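Solute Binding Protein, BlMnBP1 in complex with mannotriose (Bifidobacterium, PDB 6FUV) binds manno-oligosaccharides such as mannotriose and probably delivers them to an ABC transporter for uptake. Local coordinates at residues Glu355-Asp359 against Val360-Val364; Glu373-Phe376 against Ala377-Ser381. All blocks are in the same frame, centred on the assembly; numbering follows the deposited sequence.

Contact 1 (Glu355-Asp359 against Val360-Val364); sequences EHFKD and VELIV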
loop_
_atom_site.group_PDB
_atom_site.type_symbol
_atom_site.label_atom_id
_atom_site.label_comp_id
_atom_site.label_asym_id
_atom_site.label_seq_id
_atom_site.Cartn_x
_atom_site.Cartn_y
_atom_site.Cartn_z
ATOM N N GLU A 355 17.137 3.652 -4.051
ATOM C CA GLU A 355 18.546 3.553 -4.436
ATOM C C GLU A 355 19.161 2.183 -4.157
ATOM O O GLU A 355 20.255 1.897 -4.648
ATOM C CB GLU A 355 19.370 4.633 -3.734
ATOM C CG GLU A 355 19.921 4.264 -2.392
ATOM C CD GLU A 355 20.693 5.448 -1.757
ATOM O OE1 GLU A 355 21.027 6.403 -2.509
ATOM O OE2 GLU A 355 20.958 5.409 -0.522
ATOM N N HIS A 356 18.478 1.303 -3.432
ATOM C CA HIS A 356 18.908 -0.085 -3.308
ATOM C C HIS A 356 18.142 -1.025 -4.230
ATOM O O HIS A 356 18.194 -2.229 -4.050
ATOM C CB HIS A 356 18.757 -0.537 -1.866
ATOM C CG HIS A 356 19.533 0.278 -0.906
ATOM N ND1 HIS A 356 20.902 0.343 -0.936
ATOM C CD2 HIS A 356 19.136 1.054 0.119
ATOM C CE1 HIS A 356 21.324 1.133 0.031
ATOM N NE2 HIS A 356 20.271 1.562 0.697
ATOM N N PHE A 357 17.425 -0.502 -5.207
ATOM C CA PHE A 357 16.566 -1.275 -6.093
ATOM C C PHE A 357 17.116 -1.334 -7.514
ATOM O O PHE A 357 16.392 -1.725 -8.429
ATOM C CB PHE A 357 15.145 -0.663 -6.097
ATOM C CG PHE A 357 14.287 -1.107 -4.954
ATOM C CD1 PHE A 357 14.624 -0.800 -3.666
ATOM C CD2 PHE A 357 13.165 -1.869 -5.168
ATOM C CE1 PHE A 357 13.856 -1.250 -2.607
ATOM C CE2 PHE A 357 12.389 -2.319 -4.110
ATOM C CZ PHE A 357 12.719 -1.998 -2.837
ATOM N N LYS A 358 18.366 -0.947 -7.728
ATOM C CA LYS A 358 18.861 -0.829 -9.092
ATOM C C LYS A 358 18.789 -2.147 -9.847
ATOM O O LYS A 358 18.555 -2.144 -11.054
ATOM C CB LYS A 358 20.286 -0.317 -9.055
ATOM C CG LYS A 358 20.436 1.077 -8.463
ATOM C CD LYS A 358 21.930 1.439 -8.240
ATOM C CE LYS A 358 22.106 2.930 -7.964
ATOM N NZ LYS A 358 21.389 3.384 -6.726
ATOM N N ASP A 359 18.938 -3.269 -9.155
ATOM C CA ASP A 359 18.818 -4.581 -9.767
ATOM C C ASP A 359 17.433 -5.207 -9.653
ATOM O O ASP A 359 17.281 -6.364 -10.034
ATOM C CB ASP A 359 19.795 -5.556 -9.101
ATOM C CG ASP A 359 21.242 -5.226 -9.373
ATOM O OD1 ASP A 359 21.496 -4.611 -10.413
ATOM O OD2 ASP A 359 22.112 -5.578 -8.543
ATOM N N VAL A 360 16.435 -4.513 -9.113
ATOM C CA VAL A 360 15.127 -5.118 -8.837
ATOM C C VAL A 360 14.183 -4.845 -9.998
ATOM O O VAL A 360 14.072 -3.726 -10.491
ATOM C CB VAL A 360 14.531 -4.604 -7.510
ATOM C CG1 VAL A 360 13.182 -5.177 -7.274
ATOM C CG2 VAL A 360 15.473 -4.918 -6.350
ATOM N N GLU A 361 13.472 -5.857 -10.422
ATOM C CA GLU A 361 12.488 -5.701 -11.485
ATOM C C GLU A 361 11.120 -5.400 -10.880
ATOM O O GLU A 361 10.517 -6.245 -10.230
ATOM C CB GLU A 361 12.451 -6.960 -12.339
ATOM C CG GLU A 361 11.545 -6.856 -13.545
ATOM C CD GLU A 361 11.831 -7.976 -14.543
ATOM O OE1 GLU A 361 13.010 -8.445 -14.581
ATOM O OE2 GLU A 361 10.871 -8.393 -15.253
ATOM N N LEU A 362 10.643 -4.189 -11.083
ATOM C CA LEU A 362 9.298 -3.817 -10.668
ATOM C C LEU A 362 8.331 -4.366 -11.704
ATOM O O LEU A 362 8.530 -4.201 -12.904
ATOM C CB LEU A 362 9.125 -2.308 -10.571
ATOM C CG LEU A 362 9.958 -1.447 -9.649
ATOM C CD1 LEU A 362 9.051 -0.293 -9.178
ATOM C CD2 LEU A 362 10.528 -2.121 -8.501
ATOM N N ILE A 363 7.300 -5.056 -11.249
ATOM C CA ILE A 363 6.284 -5.638 -12.119
ATOM C C ILE A 363 4.890 -5.301 -11.583
ATOM O O ILE A 363 4.550 -5.659 -10.449
ATOM C CB ILE A 363 6.455 -7.155 -12.227
ATOM C CG1 ILE A 363 6.765 -7.771 -10.897
ATOM C CG2 ILE A 363 7.645 -7.483 -13.204
ATOM C CD1 ILE A 363 6.755 -9.372 -10.939
ATOM N N VAL A 364 4.096 -4.625 -12.406
ATOM C CA VAL A 364 2.664 -4.481 -12.183
ATOM C C VAL A 364 1.953 -5.813 -12.347
ATOM O O VAL A 364 2.252 -6.579 -13.255
ATOM C CB VAL A 364 2.109 -3.450 -13.174
ATOM C CG1 VAL A 364 0.609 -3.387 -13.058
ATOM C CG2 VAL A 364 2.797 -2.090 -12.985
#
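Phe-357 and Val-360, the first and last residues of a tight turn, meet through their side chains, ring atom CD2 of Phe-357 lying 3.9 Å from both CB and CG1 of Val-360. With chi1 at -83°, the ring swings to the side of its own backbone N, which brings CD2 slantwise against Val-360. Leu-362 reaches the same ring carbon more loosely, its CD2 4.3 Å from CD2 of Phe-357. Beyond the two segments the ring packs nearly parallel to Tyr-286 and edge-to-face with Tyr-354, so this side is closely filled. The two residues are also joined through the backbone: Val-360 N donates to Phe-357 O at 2.9 Å and 166°. The outer side is looser and polar. Asp-359 and Lys-358 are exposed there, and the lysine chain curls back until NZ meets the in-plane lone pair of Glu-355 O at 2.8 Å. His-356 turns away from the turn, and its NE2 bonds Gln-285. The arrangement is a type I beta turn, Phe-357 to Val-360, that precedes strand 361-364, which pairs in parallel with strand 298-309 of the larger mixed sheet of this periplasmic-binding-protein fold.

Contact 2 (Glu373-Phe376 against Ala377-Ser381); sequences EDLF and ADINS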
loop_
_atom_site.group_PDB
_atom_site.type_symbol
_atom_site.label_atom_id
_atom_site.label_comp_id
_atom_site.label_asym_id
_atom_site.label_seq_id
_atom_site.Cartn_x
_atom_site.Cartn_y
_atom_site.Cartn_z
ATOM N N GLU A 373 -12.721 -10.972 -14.253
ATOM C CA GLU A 373 -12.384 -9.755 -13.521
ATOM C C GLU A 373 -12.876 -9.769 -12.073
ATOM O O GLU A 373 -12.348 -9.036 -11.237
ATOM C CB GLU A 373 -12.986 -8.547 -14.275
ATOM C CG GLU A 373 -12.513 -7.175 -13.753
ATOM C CD GLU A 373 -13.081 -5.949 -14.532
ATOM O OE1 GLU A 373 -14.176 -6.031 -15.157
ATOM O OE2 GLU A 373 -12.406 -4.893 -14.517
ATOM N N ASP A 374 -13.869 -10.581 -11.753
ATOM C CA ASP A 374 -14.409 -10.657 -10.411
ATOM C C ASP A 374 -14.014 -11.935 -9.675
ATOM O O ASP A 374 -14.310 -12.050 -8.489
ATOM C CB ASP A 374 -15.945 -10.574 -10.472
ATOM C CG ASP A 374 -16.449 -9.266 -10.989
ATOM O OD1 ASP A 374 -16.063 -8.206 -10.429
ATOM O OD2 ASP A 374 -17.243 -9.296 -11.958
ATOM N N LEU A 375 -13.375 -12.900 -10.347
ATOM C CA LEU A 375 -13.139 -14.214 -9.752
ATOM C C LEU A 375 -12.281 -14.119 -8.490
ATOM O O LEU A 375 -12.641 -14.658 -7.438
ATOM C CB LEU A 375 -12.487 -15.133 -10.780
ATOM C CG LEU A 375 -12.467 -16.627 -10.417
ATOM C CD1 LEU A 375 -13.859 -17.172 -10.039
ATOM C CD2 LEU A 375 -11.816 -17.417 -11.549
ATOM N N PHE A 376 -11.147 -13.422 -8.559
ATOM C CA PHE A 376 -10.330 -13.284 -7.356
ATOM C C PHE A 376 -11.129 -12.670 -6.216
ATOM O O PHE A 376 -11.081 -13.158 -5.091
ATOM C CB PHE A 376 -9.106 -12.419 -7.621
ATOM C CG PHE A 376 -8.127 -12.371 -6.471
ATOM C CD1 PHE A 376 -8.333 -11.536 -5.419
ATOM C CD2 PHE A 376 -6.996 -13.145 -6.472
ATOM C CE1 PHE A 376 -7.432 -11.460 -4.383
ATOM C CE2 PHE A 376 -6.082 -13.079 -5.421
ATOM C CZ PHE A 376 -6.319 -12.233 -4.371
ATOM N N ALA A 377 -11.847 -11.573 -6.476
ATOM C CA ALA A 377 -12.534 -10.859 -5.402
ATOM C C ALA A 377 -13.601 -11.743 -4.764
ATOM O O ALA A 377 -13.766 -11.761 -3.545
ATOM C CB ALA A 377 -13.131 -9.555 -5.953
ATOM N N ASP A 378 -14.299 -12.534 -5.570
ATOM C CA ASP A 378 -15.325 -13.423 -5.025
ATOM C C ASP A 378 -14.708 -14.519 -4.159
ATOM O O ASP A 378 -15.234 -14.832 -3.080
ATOM C CB ASP A 378 -16.126 -14.052 -6.163
ATOM C CG ASP A 378 -17.088 -13.066 -6.832
ATOM O OD1 ASP A 378 -17.273 -11.946 -6.306
ATOM O OD2 ASP A 378 -17.707 -13.397 -7.857
ATOM N N ILE A 379 -13.603 -15.109 -4.621
ATOM C CA ILE A 379 -12.913 -16.135 -3.839
ATOM C C ILE A 379 -12.441 -15.555 -2.525
ATOM O O ILE A 379 -12.559 -16.181 -1.467
ATOM C CB ILE A 379 -11.721 -16.708 -4.622
ATOM C CG1 ILE A 379 -12.188 -17.508 -5.818
ATOM C CG2 ILE A 379 -10.835 -17.566 -3.743
ATOM C CD1 ILE A 379 -11.139 -17.489 -6.901
ATOM N N ASN A 380 -11.813 -14.384 -2.603
ATOM C CA ASN A 380 -11.345 -13.691 -1.421
ATOM C C ASN A 380 -12.487 -13.525 -0.446
ATOM O O ASN A 380 -12.318 -13.789 0.738
ATOM C CB ASN A 380 -10.731 -12.351 -1.820
ATOM C CG ASN A 380 -9.587 -11.971 -0.963
ATOM O OD1 ASN A 380 -9.073 -12.778 -0.196
ATOM N ND2 ASN A 380 -9.178 -10.706 -1.062
ATOM N N SER A 381 -13.667 -13.123 -0.934
ATOM C CA SER A 381 -14.806 -12.889 -0.047
ATOM C C SER A 381 -15.287 -14.185 0.586
ATOM O O SER A 381 -15.491 -14.265 1.792
ATOM C CB SER A 381 -15.951 -12.253 -0.828
ATOM O OG SER A 381 -16.958 -11.757 0.046
HETATM O O HOH W 1 -11.323 -9.950 -8.859
#
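Three backbone bonds join Glu373-Phe376 to Ala377-Ser381, each from an amide to the carbonyl four residues earlier. Asp-378 N reaches Asp-374 O at 3.0 Å, Ile-379 N reaches Leu-375 O at 3.0 Å, and Asn-380 N reaches Phe-376 O at 2.9 Å. This is the i to i+4 pattern of an alpha helix.

A water adds a bridge at the start of this series. It donates to Glu-373 O at 2.7 Å and accepts from Ala-377 N at 2.9 Å, linking an amide of the first turn to the chain just before the helix.

Apolar contact is made by Leu-375 and Ile-379, one turn apart, whose chains meet at a slant: CG of Leu-375 is 3.9 Å from CD1 of Ile-379.

Phe-376 and Asn-380 run side by side in the same direction, with ring and amide planes 62° apart and CE1 of Phe-376 3.8 Å from ND2 of Asn-380. In Phe-376, CG stands anti to the backbone N (chi1 -173°), which sets the ring beside the Asn-380 amide one turn on. Trp-420 of helix 409-426 meets this ring edge-to-face and also touches Ile-379, while Asn-380 OD1 accepts from Ile-387 N.

Among the acidic groups, Asp-374 OD2 bonds Tyr-120 OH and Glu-373 OE2 forms a salt bridge with Arg-92. The arrangement is the N-terminal end of alpha helix 375-383 with the two residues leading into it, packed against the C-terminal helix 409-426.

The two contacts lie in series along the chain, contact 1 ending before contact 2 begins, with centres about 29 Å apart and nearest atoms about 13 Å apart. Contact 1 is a surface turn with a single buried residue, and it feeds a strand of the larger sheet; contact 2 is partly buried and belongs to the following helix, set against the C-terminal helix. One backbone bond closes the turn, whereas repeated bonds and a water bridge define the helix start. An aromatic ring is central to each, but it meets aliphatic carbons in contact 1 and an amide in contact 2. Neither touches the bound mannose units: the side chains of Leu-362 and Asn-380 lie about 12 Å and 11 Å from a bound beta-D-mannopyranose.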